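Local coordinates for uncharacterized protein (Leishmania major, PDB 2B4W) that is of unknown function but belongs to the DUF1861 family, grouped with fructosidase-like proteins, which is consistent with a carbohydrate-related role, at residues A[82-90]-A[132-140]; A[201-211]-A[223-233]. All coordinates share one frame; numbering follows the deposited sequence.

Contact 1 (A[82-90]-A[132-140]); sequences EDPYIAKIN and MKDIRVLQL
Strand 84-89 presents Tyr85 and Ala87 to strand 136-139, the two running roughly parallel (26° between their directions) with axes 6.1 Å apart at the closest and no backbone hydrogen bond between them. The guanidinium of Arg136 lies flat on one face of the Tyr85 ring, a cation-pi stack with CZ of Arg136 3.5 Å from the Tyr85 ring centroid. A bend at chi2 (-50°) lets NH1 of Arg136 donate to the carbonyl of the preceding residue: Ile135 O, 2.9 Å away, lies near the guanidinium plane, although NH1 stands above the carbonyl plane. NE is taken by Asn193 O and NH2 reaches Asp83 O through a water. Further along, CG2 of Val137 meets CB of Ala87 at 3.9 Å and CD1 of Ile89 at 3.8 Å. Gln139 closes this end: its OE1 receives a nearly straight bond from Asn90 N (2.9 Å), while NE2 donates to Asn90 OD1 from above the carbonyl plane and also to Gly143 O. At the other end waters link Lys133 NZ with Glu82 and Asp83, whose OD1 pairs with Arg48. Edge strands of two four-stranded antiparallel sheets run side by side, as inner strands of neighbouring blades do in a beta-propeller.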
loop_
_atom_site.group_PDB
_atom_site.type_symbol
_atom_site.label_atom_id
_atom_site.label_comp_id
_atom_site.label_asym_id
_atom_site.label_seq_id
_atom_site.Cartn_x
_atom_site.Cartn_y
_atom_site.Cartn_z
ATOM N N GLU A 82 -8.983 -8.206 -3.478
ATOM C CA GLU A 82 -7.758 -8.391 -2.744
ATOM C C GLU A 82 -6.987 -7.073 -2.583
ATOM O O GLU A 82 -7.201 -6.138 -3.352
ATOM C CB GLU A 82 -6.814 -9.389 -3.445
ATOM C CG GLU A 82 -7.515 -10.639 -3.954
ATOM C CD GLU A 82 -6.570 -11.631 -4.599
ATOM O OE1 GLU A 82 -5.512 -11.220 -5.129
ATOM O OE2 GLU A 82 -6.907 -12.832 -4.562
ATOM N N ASP A 83 -6.074 -7.027 -1.622
ATOM C CA ASP A 83 -5.106 -5.951 -1.441
ATOM C C ASP A 83 -5.691 -4.553 -1.619
ATOM O O ASP A 83 -5.375 -3.892 -2.615
ATOM C CB ASP A 83 -3.967 -6.090 -2.440
ATOM C CG ASP A 83 -3.302 -7.451 -2.342
ATOM O OD1 ASP A 83 -3.559 -8.116 -1.321
ATOM O OD2 ASP A 83 -2.561 -7.810 -3.275
ATOM N N PRO A 84 -6.519 -4.125 -0.681
ATOM C CA PRO A 84 -7.149 -2.802 -0.829
ATOM C C PRO A 84 -6.135 -1.665 -0.644
ATOM O O PRO A 84 -5.065 -1.840 -0.069
ATOM C CB PRO A 84 -8.194 -2.795 0.266
ATOM C CG PRO A 84 -7.740 -3.798 1.261
ATOM C CD PRO A 84 -6.891 -4.812 0.570
ATOM N N TYR A 85 -6.443 -0.487 -1.168
ATOM C CA TYR A 85 -5.550 0.667 -1.187
ATOM C C TYR A 85 -6.328 1.963 -1.406
ATOM O O TYR A 85 -7.348 1.994 -2.084
ATOM C CB TYR A 85 -4.445 0.596 -2.227
ATOM C CG TYR A 85 -4.805 0.410 -3.669
ATOM C CD1 TYR A 85 -5.044 -0.887 -4.127
ATOM C CD2 TYR A 85 -4.907 1.463 -4.569
ATOM C CE1 TYR A 85 -5.375 -1.099 -5.455
ATOM C CE2 TYR A 85 -5.241 1.246 -5.893
ATOM C CZ TYR A 85 -5.472 -0.043 -6.327
ATOM O OH TYR A 85 -5.808 -0.320 -7.631
ATOM N N ILE A 86 -5.806 3.036 -0.806
ATOM C CA ILE A 86 -6.559 4.281 -0.816
ATOM C C ILE A 86 -5.669 5.470 -1.173
ATOM O O ILE A 86 -4.450 5.445 -1.076
ATOM C CB ILE A 86 -7.231 4.630 0.531
ATOM C CG1 ILE A 86 -6.246 4.683 1.711
ATOM C CG2 ILE A 86 -8.405 3.728 0.850
ATOM C CD1 ILE A 86 -6.910 5.203 2.983
ATOM N N ALA A 87 -6.374 6.521 -1.580
ATOM C CA ALA A 87 -5.751 7.810 -1.848
ATOM C C ALA A 87 -6.808 8.890 -1.675
ATOM O O ALA A 87 -7.997 8.590 -1.760
ATOM C CB ALA A 87 -5.104 7.868 -3.209
ATOM N N LYS A 88 -6.339 10.106 -1.405
ATOM C CA LYS A 88 -7.213 11.274 -1.381
ATOM C C LYS A 88 -6.897 12.160 -2.582
ATOM O O LYS A 88 -5.778 12.621 -2.771
ATOM C CB LYS A 88 -7.095 12.044 -0.076
ATOM C CG LYS A 88 -7.965 13.262 0.127
ATOM C CD LYS A 88 -7.561 14.037 1.397
ATOM C CE LYS A 88 -6.675 15.207 1.045
ATOM N NZ LYS A 88 -6.091 15.888 2.246
ATOM N N ILE A 89 -7.935 12.362 -3.398
ATOM C CA ILE A 89 -7.826 13.306 -4.516
ATOM C C ILE A 89 -9.037 14.230 -4.453
ATOM O O ILE A 89 -10.190 13.802 -4.357
ATOM C CB ILE A 89 -7.638 12.598 -5.856
ATOM C CG1 ILE A 89 -6.420 11.660 -5.863
ATOM C CG2 ILE A 89 -7.491 13.570 -7.017
ATOM C CD1 ILE A 89 -6.718 10.272 -5.356
ATOM N N ASN A 90 -8.743 15.522 -4.447
ATOM C CA ASN A 90 -9.750 16.569 -4.256
ATOM C C ASN A 90 -10.787 16.272 -3.187
ATOM O O ASN A 90 -12.008 16.244 -3.392
ATOM C CB ASN A 90 -10.476 16.857 -5.581
ATOM C CG ASN A 90 -9.501 17.448 -6.581
ATOM O OD1 ASN A 90 -8.688 18.281 -6.195
ATOM N ND2 ASN A 90 -9.584 17.007 -7.827
HETATM N N MSE A 132 -3.004 -6.867 -14.677
HETATM C CA MSE A 132 -2.117 -5.899 -14.054
HETATM C C MSE A 132 -2.656 -5.559 -12.659
HETATM O O MSE A 132 -3.858 -5.373 -12.447
HETATM C CB MSE A 132 -1.959 -4.611 -14.870
HETATM C CG MSE A 132 -0.984 -3.645 -14.247
HETATM SE SE MSE A 132 -0.642 -1.941 -14.969
HETATM C CE MSE A 132 0.314 -2.639 -16.490
ATOM N N LYS A 133 -1.760 -5.462 -11.675
ATOM C CA LYS A 133 -2.228 -4.971 -10.370
ATOM C C LYS A 133 -1.208 -3.984 -9.829
ATOM O O LYS A 133 -0.336 -3.478 -10.547
ATOM C CB LYS A 133 -2.531 -6.111 -9.421
ATOM C CG LYS A 133 -1.449 -7.093 -9.026
ATOM C CD LYS A 133 -2.133 -8.272 -8.332
ATOM C CE LYS A 133 -1.177 -9.392 -7.975
ATOM N NZ LYS A 133 -1.761 -10.309 -6.949
ATOM N N ASP A 134 -1.281 -3.642 -8.553
ATOM C CA ASP A 134 -0.272 -2.743 -7.997
ATOM C C ASP A 134 -0.196 -1.391 -8.682
ATOM O O ASP A 134 0.877 -0.784 -8.730
ATOM C CB ASP A 134 1.086 -3.473 -8.028
ATOM C CG ASP A 134 1.029 -4.752 -7.221
ATOM O OD1 ASP A 134 0.152 -4.862 -6.346
ATOM O OD2 ASP A 134 1.834 -5.684 -7.417
ATOM N N ILE A 135 -1.305 -0.873 -9.174
ATOM C CA ILE A 135 -1.534 0.458 -9.713
ATOM C C ILE A 135 -1.986 1.414 -8.600
ATOM O O ILE A 135 -2.901 1.051 -7.851
ATOM C CB ILE A 135 -2.604 0.498 -10.823
ATOM C CG1 ILE A 135 -2.341 -0.442 -12.002
ATOM C CG2 ILE A 135 -2.796 1.956 -11.287
ATOM C CD1 ILE A 135 -3.547 -1.113 -12.633
ATOM N N ARG A 136 -1.336 2.570 -8.511
ATOM C CA ARG A 136 -1.495 3.555 -7.459
ATOM C C ARG A 136 -1.499 4.990 -7.972
ATOM O O ARG A 136 -0.905 5.360 -8.983
ATOM C CB ARG A 136 -0.371 3.500 -6.415
ATOM C CG ARG A 136 -0.234 2.226 -5.622
ATOM C CD ARG A 136 -1.570 1.806 -5.036
ATOM N NE ARG A 136 -1.507 0.596 -4.223
ATOM C CZ ARG A 136 -1.794 -0.636 -4.613
ATOM N NH1 ARG A 136 -2.185 -0.934 -5.846
ATOM N NH2 ARG A 136 -1.694 -1.637 -3.754
ATOM N N VAL A 137 -2.198 5.839 -7.199
ATOM C CA VAL A 137 -2.272 7.242 -7.589
ATOM C C VAL A 137 -2.060 8.154 -6.393
ATOM O O VAL A 137 -2.145 7.687 -5.260
ATOM C CB VAL A 137 -3.647 7.604 -8.185
ATOM C CG1 VAL A 137 -4.010 6.650 -9.315
ATOM C CG2 VAL A 137 -4.755 7.580 -7.128
ATOM N N LEU A 138 -1.856 9.412 -6.743
ATOM C CA LEU A 138 -1.893 10.534 -5.835
ATOM C C LEU A 138 -2.119 11.856 -6.582
ATOM O O LEU A 138 -1.929 12.001 -7.774
ATOM C CB LEU A 138 -0.642 10.684 -4.987
ATOM C CG LEU A 138 0.741 11.113 -5.429
ATOM C CD1 LEU A 138 1.005 12.530 -5.861
ATOM C CD2 LEU A 138 1.654 10.957 -4.185
ATOM N N GLN A 139 -2.471 12.844 -5.762
ATOM C CA GLN A 139 -2.563 14.224 -6.222
ATOM C C GLN A 139 -1.226 14.943 -6.074
ATOM O O GLN A 139 -0.675 14.923 -4.959
ATOM C CB GLN A 139 -3.631 14.948 -5.393
ATOM C CG GLN A 139 -3.847 16.388 -5.893
ATOM C CD GLN A 139 -5.346 16.647 -5.860
ATOM O OE1 GLN A 139 -5.963 16.225 -4.887
ATOM N NE2 GLN A 139 -5.871 17.294 -6.888
ATOM N N LEU A 140 -0.714 15.519 -7.148
ATOM C CA LEU A 140 0.579 16.179 -7.222
ATOM C C LEU A 140 0.513 17.618 -6.723
ATOM O O LEU A 140 -0.566 18.144 -6.464
ATOM C CB LEU A 140 1.139 16.185 -8.660
ATOM C CG LEU A 140 1.441 14.799 -9.242
ATOM C CD1 LEU A 140 1.641 14.836 -10.754
ATOM C CD2 LEU A 140 2.672 14.197 -8.577
HETATM O O HOH W 1 -3.741 -8.755 -5.582
HETATM O O HOH W 2 -3.497 -3.646 -4.862
HETATM O O HOH W 3 -1.853 -6.004 -4.978
HETATM O O HOH W 4 -0.330 -8.857 -4.702
HETATM O O HOH W 5 -5.445 15.289 -2.022
HETATM O O HOH W 6 -3.073 11.980 -2.924
#

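Contact 2 (A[201-211]-A[223-233]); sequences GKVGCIGHYSY and VYVNYAFVLDP
Val203 and Leu231 at one end, and Tyr211 and Val223 at the other, bound a regular antiparallel ladder of ten backbone hydrogen bonds between strands 203-211 and 223-231. Five hydrogen-bonded pairs alternate with four non-hydrogen-bonded ones. The shortest bond is Gly207 N to Tyr227 O, 2.6 Å.

Aromatic faces receive much of the packing. On the side of the sheet bearing Cys205 and Tyr209, CB of Cys205 lies over the Phe229 ring, offset toward its rim, and SG leans obliquely on the same ring, 3.4 Å from CE2 of Phe229. CB of Tyr209 sits over the Tyr227 ring; these two tyrosines lie side by side, their planes 41° apart. Tyr211 has its CG between backbone N and carbonyl carbon (chi1 53°), which leans the ring over Val223, whose CB lies over its face and whose CG1 comes 3.3 Å from CE1 of Tyr211.

The two are the second and third strands of the up-and-down meander 188-198, 203-211, 223-231, 238-245, an arrangement consistent with one blade of a beta-propeller.

On the side bearing His208 and Ser210, OG of Ser210 sits over the centre of the Tyr224 ring, 3.3 Å from CE2 of Tyr224, with CB behind it on the same face. The His208 ring is nearly parallel to that of Tyr224 but slid well off it, CD2 of His208 coming 3.6 Å from CE2 of Tyr224. Outside partners hold both polar ends: His208 ND1 bonds Asn193 OD1, and Tyr224 OH bonds Trp189 NE1.

CD1 of Ile206 touches CB of Ala228 at 4.0 Å, and CB of Lys202 packs on CG1 of Val230. Lys202 NZ forms a salt bridge with Asp232 OD2 (3.5 Å), while OD1 of Asp232 takes the backbone amides of Gln234 and Ser235.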
loop_
_atom_site.group_PDB
_atom_site.type_symbol
_atom_site.label_atom_id
_atom_site.label_comp_id
_atom_site.label_asym_id
_atom_site.label_seq_id
_atom_site.Cartn_x
_atom_site.Cartn_y
_atom_site.Cartn_z
ATOM N N GLY A 201 7.636 18.911 -3.745
ATOM C CA GLY A 201 6.957 18.713 -5.014
ATOM C C GLY A 201 7.235 17.331 -5.584
ATOM O O GLY A 201 6.627 16.851 -6.534
ATOM N N LYS A 202 8.197 16.663 -4.996
ATOM C CA LYS A 202 8.628 15.315 -5.239
ATOM C C LYS A 202 7.625 14.335 -4.617
ATOM O O LYS A 202 6.738 14.718 -3.858
ATOM C CB LYS A 202 10.013 14.985 -4.664
ATOM C CG LYS A 202 11.115 15.896 -5.182
ATOM C CD LYS A 202 12.474 15.217 -5.097
ATOM C CE LYS A 202 13.575 16.078 -5.703
ATOM N NZ LYS A 202 13.203 17.519 -5.800
ATOM N N VAL A 203 7.795 13.070 -4.967
ATOM C CA VAL A 203 6.858 12.049 -4.499
ATOM C C VAL A 203 7.548 10.980 -3.662
ATOM O O VAL A 203 8.440 10.287 -4.128
ATOM C CB VAL A 203 6.141 11.380 -5.686
ATOM C CG1 VAL A 203 5.243 10.251 -5.190
ATOM C CG2 VAL A 203 5.335 12.403 -6.478
ATOM N N GLY A 204 7.099 10.878 -2.420
ATOM C CA GLY A 204 7.504 9.843 -1.509
ATOM C C GLY A 204 6.708 8.571 -1.750
ATOM O O GLY A 204 5.494 8.534 -1.550
ATOM N N CYS A 205 7.378 7.501 -2.184
ATOM C CA CYS A 205 6.674 6.230 -2.277
ATOM C C CYS A 205 7.120 5.217 -1.228
ATOM O O CYS A 205 8.309 5.038 -0.900
ATOM C CB CYS A 205 6.826 5.591 -3.660
ATOM S SG CYS A 205 6.535 6.701 -5.046
ATOM N N ILE A 206 6.088 4.520 -0.719
ATOM C CA ILE A 206 6.258 3.351 0.125
ATOM C C ILE A 206 5.837 2.134 -0.673
ATOM O O ILE A 206 4.727 2.102 -1.198
ATOM C CB ILE A 206 5.435 3.468 1.417
ATOM C CG1 ILE A 206 5.829 4.687 2.258
ATOM C CG2 ILE A 206 5.482 2.195 2.249
ATOM C CD1 ILE A 206 7.273 4.608 2.721
ATOM N N GLY A 207 6.681 1.114 -0.812
ATOM C CA GLY A 207 6.225 -0.045 -1.588
ATOM C C GLY A 207 6.917 -1.334 -1.227
ATOM O O GLY A 207 7.359 -1.516 -0.099
ATOM N N HIS A 208 7.020 -2.240 -2.198
ATOM C CA HIS A 208 7.635 -3.536 -1.975
ATOM C C HIS A 208 8.723 -3.807 -3.014
ATOM O O HIS A 208 8.563 -3.430 -4.178
ATOM C CB HIS A 208 6.600 -4.652 -1.977
ATOM C CG HIS A 208 5.778 -4.989 -3.163
ATOM N ND1 HIS A 208 4.655 -4.292 -3.553
ATOM C CD2 HIS A 208 5.889 -6.010 -4.059
ATOM C CE1 HIS A 208 4.134 -4.849 -4.639
ATOM N NE2 HIS A 208 4.869 -5.899 -4.971
ATOM N N TYR A 209 9.791 -4.444 -2.550
ATOM C CA TYR A 209 10.862 -4.901 -3.445
ATOM C C TYR A 209 10.903 -6.419 -3.265
ATOM O O TYR A 209 10.840 -6.908 -2.138
ATOM C CB TYR A 209 12.208 -4.247 -3.208
ATOM C CG TYR A 209 13.154 -4.298 -4.393
ATOM C CD1 TYR A 209 13.914 -5.426 -4.674
ATOM C CD2 TYR A 209 13.284 -3.215 -5.245
ATOM C CE1 TYR A 209 14.771 -5.469 -5.757
ATOM C CE2 TYR A 209 14.141 -3.241 -6.334
ATOM C CZ TYR A 209 14.887 -4.375 -6.590
ATOM O OH TYR A 209 15.743 -4.403 -7.678
ATOM N N SER A 210 10.939 -7.119 -4.396
ATOM C CA SER A 210 10.772 -8.569 -4.356
ATOM C C SER A 210 11.840 -9.261 -5.199
ATOM O O SER A 210 12.246 -8.756 -6.250
ATOM C CB SER A 210 9.374 -8.966 -4.823
ATOM O OG SER A 210 8.332 -8.117 -4.388
ATOM N N TYR A 211 12.267 -10.430 -4.721
ATOM C CA TYR A 211 13.169 -11.242 -5.537
ATOM C C TYR A 211 13.186 -12.721 -5.152
ATOM O O TYR A 211 12.837 -13.155 -4.056
ATOM C CB TYR A 211 14.589 -10.683 -5.468
ATOM C CG TYR A 211 15.117 -10.493 -4.065
ATOM C CD1 TYR A 211 14.694 -9.439 -3.268
ATOM C CD2 TYR A 211 16.054 -11.375 -3.538
ATOM C CE1 TYR A 211 15.186 -9.269 -1.984
ATOM C CE2 TYR A 211 16.548 -11.209 -2.261
ATOM C CZ TYR A 211 16.111 -10.159 -1.486
ATOM O OH TYR A 211 16.620 -10.018 -0.215
ATOM N N VAL A 223 11.169 -13.428 -1.463
ATOM C CA VAL A 223 11.536 -12.372 -0.545
ATOM C C VAL A 223 10.805 -11.070 -0.888
ATOM O O VAL A 223 10.999 -10.613 -2.014
ATOM C CB VAL A 223 13.043 -12.052 -0.567
ATOM C CG1 VAL A 223 13.303 -10.805 0.277
ATOM C CG2 VAL A 223 13.892 -13.205 -0.069
ATOM N N TYR A 224 10.028 -10.555 0.060
ATOM C CA TYR A 224 9.351 -9.264 -0.078
ATOM C C TYR A 224 9.795 -8.378 1.087
ATOM O O TYR A 224 9.592 -8.702 2.265
ATOM C CB TYR A 224 7.833 -9.389 -0.118
ATOM C CG TYR A 224 7.185 -9.841 -1.402
ATOM C CD1 TYR A 224 7.546 -11.039 -2.021
ATOM C CD2 TYR A 224 6.193 -9.085 -2.014
ATOM C CE1 TYR A 224 6.947 -11.452 -3.200
ATOM C CE2 TYR A 224 5.585 -9.488 -3.193
ATOM C CZ TYR A 224 5.969 -10.677 -3.786
ATOM O OH TYR A 224 5.374 -11.090 -4.959
ATOM N N VAL A 225 10.422 -7.242 0.770
ATOM C CA VAL A 225 10.756 -6.301 1.832
ATOM C C VAL A 225 10.034 -4.973 1.640
ATOM O O VAL A 225 9.545 -4.609 0.588
ATOM C CB VAL A 225 12.260 -6.010 1.955
ATOM C CG1 VAL A 225 13.063 -7.286 1.770
ATOM C CG2 VAL A 225 12.667 -4.946 0.953
ATOM N N ASN A 226 9.952 -4.216 2.736
ATOM C CA ASN A 226 9.290 -2.922 2.657
ATOM C C ASN A 226 10.310 -1.949 2.071
ATOM O O ASN A 226 11.455 -1.949 2.536
ATOM C CB ASN A 226 8.831 -2.439 4.012
ATOM C CG ASN A 226 7.847 -3.281 4.767
ATOM O OD1 ASN A 226 8.008 -3.477 5.975
ATOM N ND2 ASN A 226 6.797 -3.775 4.142
ATOM N N TYR A 227 9.898 -1.170 1.093
ATOM C CA TYR A 227 10.795 -0.340 0.303
ATOM C C TYR A 227 10.342 1.099 0.164
ATOM O O TYR A 227 9.160 1.405 0.034
ATOM C CB TYR A 227 10.907 -0.993 -1.082
ATOM C CG TYR A 227 12.135 -0.679 -1.885
ATOM C CD1 TYR A 227 13.373 -1.217 -1.561
ATOM C CD2 TYR A 227 12.054 0.155 -2.989
ATOM C CE1 TYR A 227 14.480 -0.910 -2.325
ATOM C CE2 TYR A 227 13.151 0.467 -3.753
ATOM C CZ TYR A 227 14.369 -0.079 -3.405
ATOM O OH TYR A 227 15.469 0.228 -4.168
ATOM N N ALA A 228 11.285 2.051 0.195
ATOM C CA ALA A 228 10.933 3.454 -0.023
ATOM C C ALA A 228 11.861 4.052 -1.067
ATOM O O ALA A 228 13.009 3.620 -1.179
ATOM C CB ALA A 228 11.024 4.286 1.249
ATOM N N PHE A 229 11.384 5.031 -1.813
ATOM C CA PHE A 229 12.174 5.863 -2.686
ATOM C C PHE A 229 11.453 7.192 -2.910
ATOM O O PHE A 229 10.273 7.347 -2.587
ATOM C CB PHE A 229 12.447 5.188 -4.037
ATOM C CG PHE A 229 11.174 4.801 -4.769
ATOM C CD1 PHE A 229 10.596 3.565 -4.515
ATOM C CD2 PHE A 229 10.564 5.649 -5.668
ATOM C CE1 PHE A 229 9.427 3.217 -5.164
ATOM C CE2 PHE A 229 9.387 5.318 -6.307
ATOM C CZ PHE A 229 8.841 4.075 -6.049
ATOM N N VAL A 230 12.198 8.126 -3.493
ATOM C CA VAL A 230 11.592 9.412 -3.832
ATOM C C VAL A 230 11.718 9.586 -5.342
ATOM O O VAL A 230 12.757 9.266 -5.915
ATOM C CB VAL A 230 12.229 10.585 -3.081
ATOM C CG1 VAL A 230 11.667 11.922 -3.517
ATOM C CG2 VAL A 230 12.014 10.409 -1.581
ATOM N N LEU A 231 10.620 10.068 -5.898
ATOM C CA LEU A 231 10.472 10.308 -7.307
ATOM C C LEU A 231 10.374 11.795 -7.595
ATOM O O LEU A 231 9.595 12.490 -6.948
ATOM C CB LEU A 231 9.190 9.649 -7.853
ATOM C CG LEU A 231 8.773 10.231 -9.214
ATOM C CD1 LEU A 231 9.704 9.678 -10.282
ATOM C CD2 LEU A 231 7.315 9.941 -9.539
ATOM N N ASP A 232 11.148 12.229 -8.580
ATOM C CA ASP A 232 10.878 13.558 -9.116
ATOM C C ASP A 232 9.958 13.407 -10.323
ATOM O O ASP A 232 10.380 12.840 -11.326
ATOM C CB ASP A 232 12.167 14.283 -9.477
ATOM C CG ASP A 232 11.925 15.746 -9.816
ATOM O OD1 ASP A 232 11.140 15.997 -10.754
ATOM O OD2 ASP A 232 12.524 16.600 -9.136
ATOM N N PRO A 233 8.734 13.916 -10.208
ATOM C CA PRO A 233 7.689 13.611 -11.186
ATOM C C PRO A 233 8.008 14.263 -12.530
ATOM O O PRO A 233 7.407 13.923 -13.549
ATOM C CB PRO A 233 6.415 14.174 -10.559
ATOM C CG PRO A 233 6.837 15.129 -9.505
ATOM C CD PRO A 233 8.267 14.841 -9.168
#

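The two contacts lie with their centres 14 Å apart and meet along segment 132-140. Contact 1 joins two sheets, whereas contact 2 pairs strands within a third. Leu138 CD2 packs 3.8 Å from Val203 CG1, and Leu140 CD2 lies 3.8 Å from Val203 CG2 and 4.2 Å from Pro233 CB, bringing the leucines against the start of strand 203-211 and the end of the hairpin. At the opposite end, Asp134 OD2, paired with Arg150, approaches His208 CE1 to 3.7 Å. Asn193, on strand 188-198, adds an indirect polar link, bonded to Arg136 of contact 1 through its carbonyl and to His208 of contact 2 through its side chain.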